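Local atomic coordinates of pyridoxine 4-oxidase (Mesorhizobium loti, PDB entry 4HA6), a protein that oxidises pyridoxine at its 4-hydroxymethyl group as an FAD-dependent oxidase of the GMC oxidoreductase family, the substrate probably reaching the flavin through an access tunnel. Residues D41-P45 against I187-R192; H88-R94 against P488-A492; N183-I187 against R310-S314. All blocks are in the same frame, centred on the assembly; numbering follows the deposited sequence.

Interaction 1: D41-P45 against I187-R192; sequences DIWNP and IRDGRR
R192 grips the end of the short 3-10 turn at D41-W43 twice, once through its backbone and once through its side chain. The backbone bond is the firmer of the two: R192 N lies 3.1 Å from W43 O, and the N-H...O angle is 167°. The side-chain bond runs from R192 NE to I42 O at 2.6 Å and is weak, because the N-H points poorly at the oxygen (123°). I42 O could not use the amide of P45, three residues on, since proline has none, and the arginine probably helps supply a donor in its stead. Bends at chi2 and chi3 bring NE to this carbonyl. A water in the guanidinium plane can donate to I42 O as well, lies 2.6 Å from N44 O and bonds weakly to R192 NH2; the same nitrogen also makes a weak bond to H88 O.

Apolar contacts flank these bonds. W43 turns the edge of its indole to the strand, with CD1 3.8 Å from R192 CG and R192 O close to the ring plane, while indole and guanidinium planes stand almost perpendicular. Its NE1 bonds to D197. The compact ring of P45 meets CD1 of I187 at 4.0 Å from CG, and the same CG rests against a carbonyl oxygen, 3.5 Å from G190 O. R191 adds its methylene CG, 4.0 Å from W43 CB.

D189 and G190 both have positive phi, a geometry that glycine takes up readily, and with it they form the type I' turn between strands 187-188 and 191-192. The whole is thus a tight two-residue beta hairpin packed on the loop between strands 28-31 and 60-61 of this GMC oxidoreductase.

Interaction 2: H88-R94 against P488-A492; sequences HAMGYMR and PIHAA. With FAD (flavin-adenine dinucleotide), chain B; PXM (4-(aminomethyl)-5-(hydroxymethyl)-2-methylpyridin-3-ol), chain J.
The H88 imidazole points its edge at the face of H490, a T-shaped pair with centroids 4.1 Å apart and planes at 88°. Together the two segments frame the isoalloxazine of FAD, forming the flavin site of a GMC oxidoreductase. H88 NE2 lies over the H490 face toward its rim, while CD2 of the same H88 ring approaches C4X of the flavin obliquely at 3.3 Å. Farther along, one face of Y92 receives the methyl of A491 in a CH-pi contact, CB lying 4.0 Å from the ring centroid; chi1 of -173°, with CG anti to the backbone N, carries the tyrosine ring back to the helix although its CB sets out away from it. Y92 OH is held by E125.

Backbone amides do the polar work at the flavin: A89 N reaches FAD N5 in a nearly straight bond (2.7 Å, 171°), and G91 pairs doubly, its N with O4 and its O with N3. The small residues suit this close approach, and a beta carbon at G91 would run into O5 of the bound pyridoxamine. H490 N, at the start of helix 490-506, donates to FAD O2, where the helix end would probably favour negative charge on the reduced flavin.

M93 SD packs on P488 CG at 3.7 Å, and P488 CB packs against the pyrimidine end of the flavin. Buried between the segments, one water accepts from M93 N at 2.8 Å and from A491 N at 3.1 Å, and can donate to FAD O2 at 2.7 Å.

Interaction 3: N183-I187 against R310-S314; sequences NSLNI and RLQHS. With PXM (4-(aminomethyl)-5-(hydroxymethyl)-2-methylpyridin-3-ol), chain J.
L185, with the most surface covered here, splits its two methyls between L311 and Q312. Both segments are loops, running roughly antiparallel but too far apart to pair as strands; they form part of the wall behind the pyridoxamine pocket, where strand 314-320 of the antiparallel sheet begins. CD1 of L185 lies 3.8 Å from CD2 of L311, a branched-chain contact that I187 extends with its own CD1. The other methyl, L185 CD2, meets the Q312 chain at an oblique angle, 3.7 Å from CG and 3.6 Å from CD of the amide.

Glutamine suits this boundary, its aliphatic CG against leucine and its amide among polar groups, though which way round the amide sits is doubtful. With chi1 of 60°, CG is wedged between the backbone N and the carbonyl carbon, and a bend at chi2 turns the amide toward L185 CD2 and the A89 side. If an alanine stood here, CD2 of L185 would probably lose the cover that CG and the amide give it, and a gap would open between it and the pocket.

N183 crosses Q312 at about a right angle, its OD1 bonded to M317 N. Beyond it, S314 OG lies 3.1 Å from C6 of the pyridoxamine ring.

Overall arrangement
Interaction 2 is the buried heart of the set, holding the flavin mainly by backbone amides and fixed water. Interaction 3, also buried, lies farther out and relies on aliphatic packing beside the substrate; both touch pyridoxamine. Interaction 1 is nearer the surface, where an arginine and backbone carbonyls meet beside an exposed hairpin turn. The three are continuous: I187 belongs to interactions 1 and 3, P45 packs on L311, and 183-187 runs along 88-94 through probable backbone bonds from N186 N to M90 O and from Y92 N to S184 O. Interaction 1 also meets interaction 2 directly, R192 reaching H88 O and packing on M90. Partners distant in sequence thus join hairpin, pocket wall and flavin site.

Interaction 1: D41-P45 against I187-R192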
loop_
_atom_site.group_PDB
_atom_site.type_symbol
_atom_site.label_atom_id
_atom_site.label_comp_id
_atom_site.label_asym_id
_atom_site.label_seq_id
_atom_site.Cartn_x
_atom_site.Cartn_y
_atom_site.Cartn_z
ATOM N N ASP A 41 -17.513 4.120 -11.866
ATOM C CA ASP A 41 -17.500 3.937 -10.413
ATOM C C ASP A 41 -16.101 4.170 -9.815
ATOM O O ASP A 41 -15.972 4.543 -8.645
ATOM C CB ASP A 41 -18.013 2.536 -10.037
ATOM C CG ASP A 41 -19.487 2.332 -10.375
ATOM O OD1 ASP A 41 -20.276 3.295 -10.240
ATOM O OD2 ASP A 41 -19.856 1.204 -10.770
ATOM N N ILE A 42 -15.068 3.954 -10.634
ATOM C CA ILE A 42 -13.669 4.100 -10.220
ATOM C C ILE A 42 -13.345 5.484 -9.622
ATOM O O ILE A 42 -12.552 5.590 -8.679
ATOM C CB ILE A 42 -12.698 3.801 -11.399
ATOM C CG1 ILE A 42 -12.888 2.374 -11.923
ATOM C CG2 ILE A 42 -11.244 4.015 -10.987
ATOM C CD1 ILE A 42 -11.961 2.030 -13.087
ATOM N N TRP A 43 -13.971 6.531 -10.163
ATOM C CA TRP A 43 -13.684 7.904 -9.733
ATOM C C TRP A 43 -14.610 8.413 -8.631
ATOM O O TRP A 43 -14.425 9.516 -8.094
ATOM C CB TRP A 43 -13.668 8.852 -10.933
ATOM C CG TRP A 43 -12.520 8.558 -11.834
ATOM C CD1 TRP A 43 -11.250 9.056 -11.738
ATOM C CD2 TRP A 43 -12.519 7.665 -12.955
ATOM N NE1 TRP A 43 -10.463 8.534 -12.738
ATOM C CE2 TRP A 43 -11.219 7.679 -13.499
ATOM C CE3 TRP A 43 -13.492 6.859 -13.555
ATOM C CZ2 TRP A 43 -10.873 6.922 -14.619
ATOM C CZ3 TRP A 43 -13.142 6.108 -14.666
ATOM C CH2 TRP A 43 -11.846 6.143 -15.184
ATOM N N ASN A 44 -15.600 7.595 -8.303
ATOM C CA ASN A 44 -16.499 7.851 -7.190
ATOM C C ASN A 44 -15.865 7.320 -5.902
ATOM O O ASN A 44 -15.806 6.101 -5.702
ATOM C CB ASN A 44 -17.830 7.152 -7.467
ATOM C CG ASN A 44 -18.850 7.357 -6.368
ATOM O OD1 ASN A 44 -18.666 8.184 -5.473
ATOM N ND2 ASN A 44 -19.947 6.606 -6.438
ATOM N N PRO A 45 -15.377 8.233 -5.033
ATOM C CA PRO A 45 -14.634 7.855 -3.813
ATOM C C PRO A 45 -15.387 6.859 -2.923
ATOM O O PRO A 45 -14.779 5.930 -2.360
ATOM C CB PRO A 45 -14.462 9.188 -3.070
ATOM C CG PRO A 45 -14.555 10.242 -4.147
ATOM C CD PRO A 45 -15.539 9.696 -5.158
ATOM N N ILE A 187 -8.248 13.526 -3.519
ATOM C CA ILE A 187 -9.530 13.876 -4.128
ATOM C C ILE A 187 -9.430 15.329 -4.590
ATOM O O ILE A 187 -8.804 16.158 -3.921
ATOM C CB ILE A 187 -10.703 13.725 -3.115
ATOM C CG1 ILE A 187 -10.838 12.276 -2.638
ATOM C CG2 ILE A 187 -12.027 14.179 -3.719
ATOM C CD1 ILE A 187 -12.006 12.043 -1.673
ATOM N N ARG A 188 -9.999 15.625 -5.755
ATOM C CA ARG A 188 -10.112 16.996 -6.244
ATOM C C ARG A 188 -11.456 17.150 -6.951
ATOM O O ARG A 188 -11.794 16.345 -7.830
ATOM C CB ARG A 188 -8.963 17.353 -7.198
ATOM C CG ARG A 188 -9.162 18.690 -7.917
ATOM C CD ARG A 188 -7.858 19.474 -8.040
ATOM N NE ARG A 188 -7.358 19.895 -6.732
ATOM C CZ ARG A 188 -6.130 20.364 -6.511
ATOM N NH1 ARG A 188 -5.264 20.479 -7.511
ATOM N NH2 ARG A 188 -5.762 20.713 -5.285
ATOM N N ASP A 189 -12.220 18.167 -6.545
ATOM C CA ASP A 189 -13.550 18.449 -7.096
ATOM C C ASP A 189 -14.496 17.269 -6.917
ATOM O O ASP A 189 -15.289 16.950 -7.808
ATOM C CB ASP A 189 -13.455 18.850 -8.573
ATOM C CG ASP A 189 -12.496 20.015 -8.802
ATOM O OD1 ASP A 189 -12.386 20.883 -7.909
ATOM O OD2 ASP A 189 -11.850 20.060 -9.874
ATOM N N GLY A 190 -14.389 16.603 -5.771
ATOM C CA GLY A 190 -15.221 15.454 -5.480
ATOM C C GLY A 190 -14.785 14.190 -6.194
ATOM O O GLY A 190 -15.391 13.131 -6.010
ATOM N N ARG A 191 -13.729 14.286 -6.997
ATOM C CA ARG A 191 -13.271 13.136 -7.773
ATOM C C ARG A 191 -11.994 12.513 -7.237
ATOM O O ARG A 191 -11.026 13.224 -6.937
ATOM C CB ARG A 191 -13.018 13.539 -9.220
ATOM C CG ARG A 191 -13.898 12.809 -10.197
ATOM C CD ARG A 191 -15.105 13.653 -10.509
ATOM N NE ARG A 191 -14.693 14.903 -11.141
ATOM C CZ ARG A 191 -14.739 15.133 -12.450
ATOM N NH1 ARG A 191 -15.200 14.199 -13.273
ATOM N NH2 ARG A 191 -14.335 16.302 -12.935
ATOM N N ARG A 192 -11.977 11.188 -7.152
ATOM C CA ARG A 192 -10.744 10.490 -6.819
ATOM C C ARG A 192 -9.689 10.864 -7.855
ATOM O O ARG A 192 -9.998 11.064 -9.045
ATOM C CB ARG A 192 -10.953 8.973 -6.757
ATOM C CG ARG A 192 -10.636 8.241 -8.044
ATOM C CD ARG A 192 -9.823 6.979 -7.808
ATOM N NE ARG A 192 -10.536 5.981 -7.018
ATOM C CZ ARG A 192 -9.924 5.084 -6.254
ATOM N NH1 ARG A 192 -8.605 5.080 -6.214
ATOM N NH2 ARG A 192 -10.613 4.195 -5.545
HETATM O O HOH W 1 -13.971 4.284 -6.054
#

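Interaction 2: H88-R94 against P488-A492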
loop_
_atom_site.group_PDB
_atom_site.type_symbol
_atom_site.label_atom_id
_atom_site.label_comp_id
_atom_site.label_asym_id
_atom_site.label_seq_id
_atom_site.Cartn_x
_atom_site.Cartn_y
_atom_site.Cartn_z
ATOM N N HIS A 88 -7.857 2.019 -4.530
ATOM C CA HIS A 88 -7.594 2.838 -3.327
ATOM C C HIS A 88 -8.735 3.120 -2.359
ATOM O O HIS A 88 -9.889 3.236 -2.769
ATOM C CB HIS A 88 -7.208 4.235 -3.804
ATOM C CG HIS A 88 -5.774 4.580 -3.634
ATOM N ND1 HIS A 88 -5.231 5.722 -4.177
ATOM C CD2 HIS A 88 -4.770 3.950 -2.984
ATOM C CE1 HIS A 88 -3.948 5.779 -3.873
ATOM N NE2 HIS A 88 -3.643 4.718 -3.146
ATOM N N ALA A 89 -8.391 3.320 -1.087
ATOM C CA ALA A 89 -9.266 4.073 -0.194
ATOM C C ALA A 89 -8.864 5.552 -0.260
ATOM O O ALA A 89 -9.399 6.389 0.470
ATOM C CB ALA A 89 -9.185 3.551 1.225
ATOM N N MET A 90 -7.921 5.842 -1.160
ATOM C CA MET A 90 -7.351 7.173 -1.420
ATOM C C MET A 90 -6.791 7.968 -0.220
ATOM O O MET A 90 -6.620 9.188 -0.304
ATOM C CB MET A 90 -8.249 8.023 -2.349
ATOM C CG MET A 90 -9.730 8.158 -1.969
ATOM S SD MET A 90 -10.856 7.906 -3.373
ATOM C CE MET A 90 -11.435 6.237 -3.019
ATOM N N GLY A 91 -6.471 7.277 0.874
ATOM C CA GLY A 91 -5.825 7.921 2.003
ATOM C C GLY A 91 -4.402 8.269 1.624
ATOM O O GLY A 91 -3.734 7.474 0.939
ATOM N N TYR A 92 -3.943 9.449 2.041
ATOM C CA TYR A 92 -2.556 9.864 1.808
ATOM C C TYR A 92 -1.827 10.056 3.143
ATOM O O TYR A 92 -2.097 11.019 3.880
ATOM C CB TYR A 92 -2.509 11.159 0.997
ATOM C CG TYR A 92 -1.113 11.578 0.576
ATOM C CD1 TYR A 92 -0.495 11.004 -0.536
ATOM C CD2 TYR A 92 -0.418 12.551 1.290
ATOM C CE1 TYR A 92 0.787 11.395 -0.932
ATOM C CE2 TYR A 92 0.864 12.950 0.905
ATOM C CZ TYR A 92 1.458 12.366 -0.196
ATOM O OH TYR A 92 2.726 12.765 -0.551
ATOM N N MET A 93 -0.919 9.131 3.452
ATOM C CA MET A 93 -0.123 9.186 4.676
ATOM C C MET A 93 1.340 8.969 4.305
ATOM O O MET A 93 1.696 7.878 3.865
ATOM C CB MET A 93 -0.544 8.058 5.640
ATOM C CG MET A 93 -1.880 8.258 6.362
ATOM S SD MET A 93 -3.360 7.986 5.344
ATOM C CE MET A 93 -4.525 7.568 6.655
ATOM N N ARG A 94 2.190 9.979 4.481
ATOM C CA ARG A 94 3.615 9.808 4.179
ATOM C C ARG A 94 4.223 8.686 5.019
ATOM O O ARG A 94 4.988 7.860 4.525
ATOM C CB ARG A 94 4.398 11.096 4.465
ATOM C CG ARG A 94 4.077 12.278 3.579
ATOM C CD ARG A 94 4.851 13.497 4.096
ATOM N NE ARG A 94 4.749 14.625 3.174
ATOM C CZ ARG A 94 5.308 15.814 3.380
ATOM N NH1 ARG A 94 6.014 16.042 4.485
ATOM N NH2 ARG A 94 5.155 16.777 2.485
ATOM N N PRO A 488 -0.977 3.768 5.727
ATOM C CA PRO A 488 -1.064 3.424 4.307
ATOM C C PRO A 488 0.200 3.817 3.520
ATOM O O PRO A 488 0.793 4.877 3.767
ATOM C CB PRO A 488 -2.301 4.217 3.850
ATOM C CG PRO A 488 -3.161 4.291 5.075
ATOM C CD PRO A 488 -2.171 4.499 6.197
ATOM N N ILE A 489 0.586 2.962 2.570
ATOM C CA ILE A 489 1.905 3.030 1.947
ATOM C C ILE A 489 1.990 3.692 0.566
ATOM O O ILE A 489 3.074 3.747 -0.026
ATOM C CB ILE A 489 2.485 1.615 1.776
ATOM C CG1 ILE A 489 1.614 0.788 0.817
ATOM C CG2 ILE A 489 2.639 0.915 3.134
ATOM C CD1 ILE A 489 2.177 -0.612 0.551
ATOM N N HIS A 490 0.873 4.162 0.022
ATOM C CA HIS A 490 0.901 4.693 -1.342
ATOM C C HIS A 490 1.853 5.897 -1.446
ATOM O O HIS A 490 2.613 6.011 -2.415
ATOM C CB HIS A 490 -0.516 5.041 -1.814
ATOM C CG HIS A 490 -0.617 5.419 -3.260
ATOM N ND1 HIS A 490 -1.161 6.617 -3.675
ATOM C CD2 HIS A 490 -0.274 4.749 -4.386
ATOM C CE1 HIS A 490 -1.147 6.667 -4.998
ATOM N NE2 HIS A 490 -0.614 5.548 -5.455
ATOM N N ALA A 491 1.845 6.775 -0.447
ATOM C CA ALA A 491 2.729 7.949 -0.495
ATOM C C ALA A 491 4.181 7.483 -0.604
ATOM O O ALA A 491 4.983 8.050 -1.356
ATOM C CB ALA A 491 2.551 8.816 0.749
ATOM N N ALA A 492 4.507 6.443 0.163
ATOM C CA ALA A 492 5.854 5.874 0.185
ATOM C C ALA A 492 6.246 5.246 -1.145
ATOM O O ALA A 492 7.392 5.389 -1.600
ATOM C CB ALA A 492 5.977 4.840 1.305
HETATM P PA FAD B . 0.463 -1.370 -8.142
HETATM O O1A FAD B . -0.074 0.051 -8.042
HETATM O O2A FAD B . -0.392 -2.500 -7.642
HETATM O O5B FAD B . 0.838 -1.621 -9.696
HETATM C C5B FAD B . 1.152 -2.892 -10.256
HETATM C C4B FAD B . 0.774 -2.785 -11.727
HETATM O O4B FAD B . 1.554 -3.664 -12.544
HETATM C C3B FAD B . -0.685 -3.168 -11.939
HETATM O O3B FAD B . -1.249 -2.168 -12.803
HETATM C C2B FAD B . -0.633 -4.533 -12.622
HETATM O O2B FAD B . -1.755 -4.727 -13.502
HETATM C C1B FAD B . 0.696 -4.474 -13.371
HETATM N N9A FAD B . 1.377 -5.789 -13.564
HETATM C C8A FAD B . 1.523 -6.769 -12.646
HETATM N N7A FAD B . 2.220 -7.812 -13.173
HETATM C C5A FAD B . 2.540 -7.507 -14.452
HETATM C C6A FAD B . 3.272 -8.167 -15.565
HETATM N N6A FAD B . 3.830 -9.409 -15.407
HETATM N N1A FAD B . 3.372 -7.489 -16.744
HETATM C C2A FAD B . 2.839 -6.261 -16.909
HETATM N N3A FAD B . 2.167 -5.612 -15.931
HETATM C C4A FAD B . 1.985 -6.169 -14.700
HETATM N N1 FAD B . -2.587 2.982 -0.003
HETATM C C2 FAD B . -2.679 4.178 0.608
HETATM O O2 FAD B . -1.623 4.799 0.863
HETATM N N3 FAD B . -3.857 4.714 0.979
HETATM C C4 FAD B . -5.030 4.100 0.744
HETATM O O4 FAD B . -6.123 4.607 1.109
HETATM C C4X FAD B . -5.010 2.779 0.075
HETATM N N5 FAD B . -6.138 2.086 -0.183
HETATM C C5X FAD B . -6.092 0.887 -0.816
HETATM C C6 FAD B . -7.264 0.184 -1.086
HETATM C C7 FAD B . -7.217 -1.042 -1.742
HETATM C C7M FAD B . -8.496 -1.788 -2.030
HETATM C C8 FAD B . -5.905 -1.609 -2.160
HETATM C C8M FAD B . -5.858 -2.940 -2.863
HETATM C C9 FAD B . -4.725 -0.914 -1.897
HETATM C C9A FAD B . -4.782 0.311 -1.232
HETATM N N10 FAD B . -3.599 1.019 -0.957
HETATM C C10 FAD B . -3.684 2.255 -0.302
HETATM C "C1'" FAD B . -2.297 0.463 -1.347
HETATM C "C2'" FAD B . -1.696 1.155 -2.560
HETATM O "O2'" FAD B . -2.692 1.317 -3.582
HETATM C "C3'" FAD B . -0.554 0.267 -3.058
HETATM O "O3'" FAD B . 0.318 -0.013 -1.950
HETATM C "C4'" FAD B . 0.223 0.933 -4.180
HETATM O "O4'" FAD B . -0.702 1.250 -5.235
HETATM C "C5'" FAD B . 1.351 0.032 -4.692
HETATM O "O5'" FAD B . 1.742 0.499 -5.981
HETATM P P FAD B . 2.807 -0.337 -6.837
HETATM O O1P FAD B . 3.359 0.516 -7.972
HETATM O O2P FAD B . 3.771 -1.034 -5.899
HETATM O O3P FAD B . 1.897 -1.512 -7.439
HETATM N N1 PXM J . -9.767 0.948 5.367
HETATM C C2 PXM J . -9.138 0.041 4.623
HETATM C C2A PXM J . -9.534 -1.402 4.618
HETATM C C3 PXM J . -8.088 0.503 3.843
HETATM O O3 PXM J . -7.403 -0.394 3.054
HETATM C C4 PXM J . -7.701 1.861 3.844
HETATM C C5 PXM J . -8.421 2.772 4.671
HETATM C C5A PXM J . -8.176 4.263 4.797
HETATM O O5 PXM J . -6.909 4.741 4.504
HETATM C C6 PXM J . -9.473 2.245 5.428
HETATM C C4A PXM J . -6.549 2.243 2.959
HETATM N N4 PXM J . -5.400 1.396 3.096
HETATM O O HOH W 2 -2.690 7.768 -1.646
HETATM O O HOH W 3 -0.203 6.880 1.902
#

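Interaction 3: N183-I187 against R310-S314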
loop_
_atom_site.group_PDB
_atom_site.type_symbol
_atom_site.label_atom_id
_atom_site.label_comp_id
_atom_site.label_asym_id
_atom_site.label_seq_id
_atom_site.Cartn_x
_atom_site.Cartn_y
_atom_site.Cartn_z
ATOM N N ASN A 183 -8.437 11.913 7.777
ATOM C CA ASN A 183 -7.409 11.499 6.827
ATOM C C ASN A 183 -7.306 12.480 5.674
ATOM O O ASN A 183 -8.325 12.930 5.153
ATOM C CB ASN A 183 -7.731 10.117 6.253
ATOM C CG ASN A 183 -7.901 9.062 7.329
ATOM O OD1 ASN A 183 -7.325 9.172 8.404
ATOM N ND2 ASN A 183 -8.701 8.037 7.042
ATOM N N SER A 184 -6.083 12.818 5.276
ATOM C CA SER A 184 -5.875 13.532 4.021
ATOM C C SER A 184 -6.206 12.575 2.886
ATOM O O SER A 184 -5.990 11.365 3.021
ATOM C CB SER A 184 -4.429 14.021 3.906
ATOM O OG SER A 184 -4.094 14.886 4.995
ATOM N N LEU A 185 -6.732 13.108 1.781
ATOM C CA LEU A 185 -7.239 12.272 0.686
ATOM C C LEU A 185 -6.795 12.763 -0.693
ATOM O O LEU A 185 -6.664 13.974 -0.914
ATOM C CB LEU A 185 -8.764 12.227 0.717
ATOM C CG LEU A 185 -9.453 11.630 1.941
ATOM C CD1 LEU A 185 -10.935 11.917 1.887
ATOM C CD2 LEU A 185 -9.213 10.141 1.990
ATOM N N ASN A 186 -6.573 11.832 -1.621
ATOM C CA ASN A 186 -6.298 12.216 -3.006
ATOM C C ASN A 186 -7.605 12.383 -3.751
ATOM O O ASN A 186 -8.023 11.490 -4.499
ATOM C CB ASN A 186 -5.417 11.197 -3.737
ATOM C CG ASN A 186 -4.035 11.051 -3.119
ATOM O OD1 ASN A 186 -3.496 9.943 -3.052
ATOM N ND2 ASN A 186 -3.449 12.168 -2.673
ATOM N N ILE A 187 -8.248 13.526 -3.519
ATOM C CA ILE A 187 -9.530 13.876 -4.128
ATOM C C ILE A 187 -9.430 15.329 -4.590
ATOM O O ILE A 187 -8.804 16.158 -3.921
ATOM C CB ILE A 187 -10.703 13.725 -3.115
ATOM C CG1 ILE A 187 -10.838 12.276 -2.638
ATOM C CG2 ILE A 187 -12.027 14.179 -3.719
ATOM C CD1 ILE A 187 -12.006 12.043 -1.673
ATOM N N ARG A 310 -19.591 11.151 2.989
ATOM C CA ARG A 310 -19.497 12.060 1.853
ATOM C C ARG A 310 -18.062 12.073 1.337
ATOM O O ARG A 310 -17.667 12.948 0.552
ATOM C CB ARG A 310 -19.979 13.457 2.244
ATOM C CG ARG A 310 -21.466 13.485 2.588
ATOM C CD ARG A 310 -21.815 14.666 3.479
ATOM N NE ARG A 310 -21.737 15.949 2.785
ATOM C CZ ARG A 310 -22.765 16.782 2.639
ATOM N NH1 ARG A 310 -23.955 16.472 3.141
ATOM N NH2 ARG A 310 -22.606 17.930 1.995
ATOM N N LEU A 311 -17.303 11.073 1.772
ATOM C CA LEU A 311 -15.926 10.899 1.351
ATOM C C LEU A 311 -15.681 9.438 0.969
ATOM O O LEU A 311 -16.103 8.986 -0.112
ATOM C CB LEU A 311 -14.963 11.348 2.464
ATOM C CG LEU A 311 -14.879 12.858 2.737
ATOM C CD1 LEU A 311 -14.050 13.179 3.997
ATOM C CD2 LEU A 311 -14.316 13.577 1.529
ATOM N N GLN A 312 -15.038 8.698 1.875
ATOM C CA GLN A 312 -14.491 7.380 1.561
ATOM C C GLN A 312 -14.764 6.317 2.639
ATOM O O GLN A 312 -14.111 5.260 2.654
ATOM C CB GLN A 312 -12.980 7.514 1.357
ATOM C CG GLN A 312 -12.255 8.048 2.602
ATOM C CD GLN A 312 -11.025 7.221 2.957
ATOM O OE1 GLN A 312 -10.183 7.644 3.749
ATOM N NE2 GLN A 312 -10.920 6.032 2.370
ATOM N N HIS A 313 -15.708 6.612 3.538
ATOM C CA HIS A 313 -16.171 5.686 4.591
ATOM C C HIS A 313 -15.231 5.524 5.791
ATOM O O HIS A 313 -15.680 5.452 6.941
ATOM C CB HIS A 313 -16.545 4.306 4.020
ATOM C CG HIS A 313 -17.494 4.367 2.863
ATOM N ND1 HIS A 313 -18.842 4.603 3.018
ATOM C CD2 HIS A 313 -17.287 4.216 1.532
ATOM C CE1 HIS A 313 -19.425 4.599 1.830
ATOM N NE2 HIS A 313 -18.504 4.367 0.913
ATOM N N SER A 314 -13.933 5.442 5.523
ATOM C CA SER A 314 -12.942 5.325 6.587
ATOM C C SER A 314 -12.222 6.657 6.694
ATOM O O SER A 314 -11.180 6.861 6.068
ATOM C CB SER A 314 -11.948 4.224 6.253
ATOM O OG SER A 314 -11.081 3.991 7.344
HETATM N N1 PXM J . -9.767 0.948 5.367
HETATM C C2 PXM J . -9.138 0.041 4.623
HETATM C C2A PXM J . -9.534 -1.402 4.618
HETATM C C3 PXM J . -8.088 0.503 3.843
HETATM O O3 PXM J . -7.403 -0.394 3.054
HETATM C C4 PXM J . -7.701 1.861 3.844
HETATM C C5 PXM J . -8.421 2.772 4.671
HETATM C C5A PXM J . -8.176 4.263 4.797
HETATM O O5 PXM J . -6.909 4.741 4.504
HETATM C C6 PXM J . -9.473 2.245 5.428
HETATM C C4A PXM J . -6.549 2.243 2.959
HETATM N N4 PXM J . -5.400 1.396 3.096
#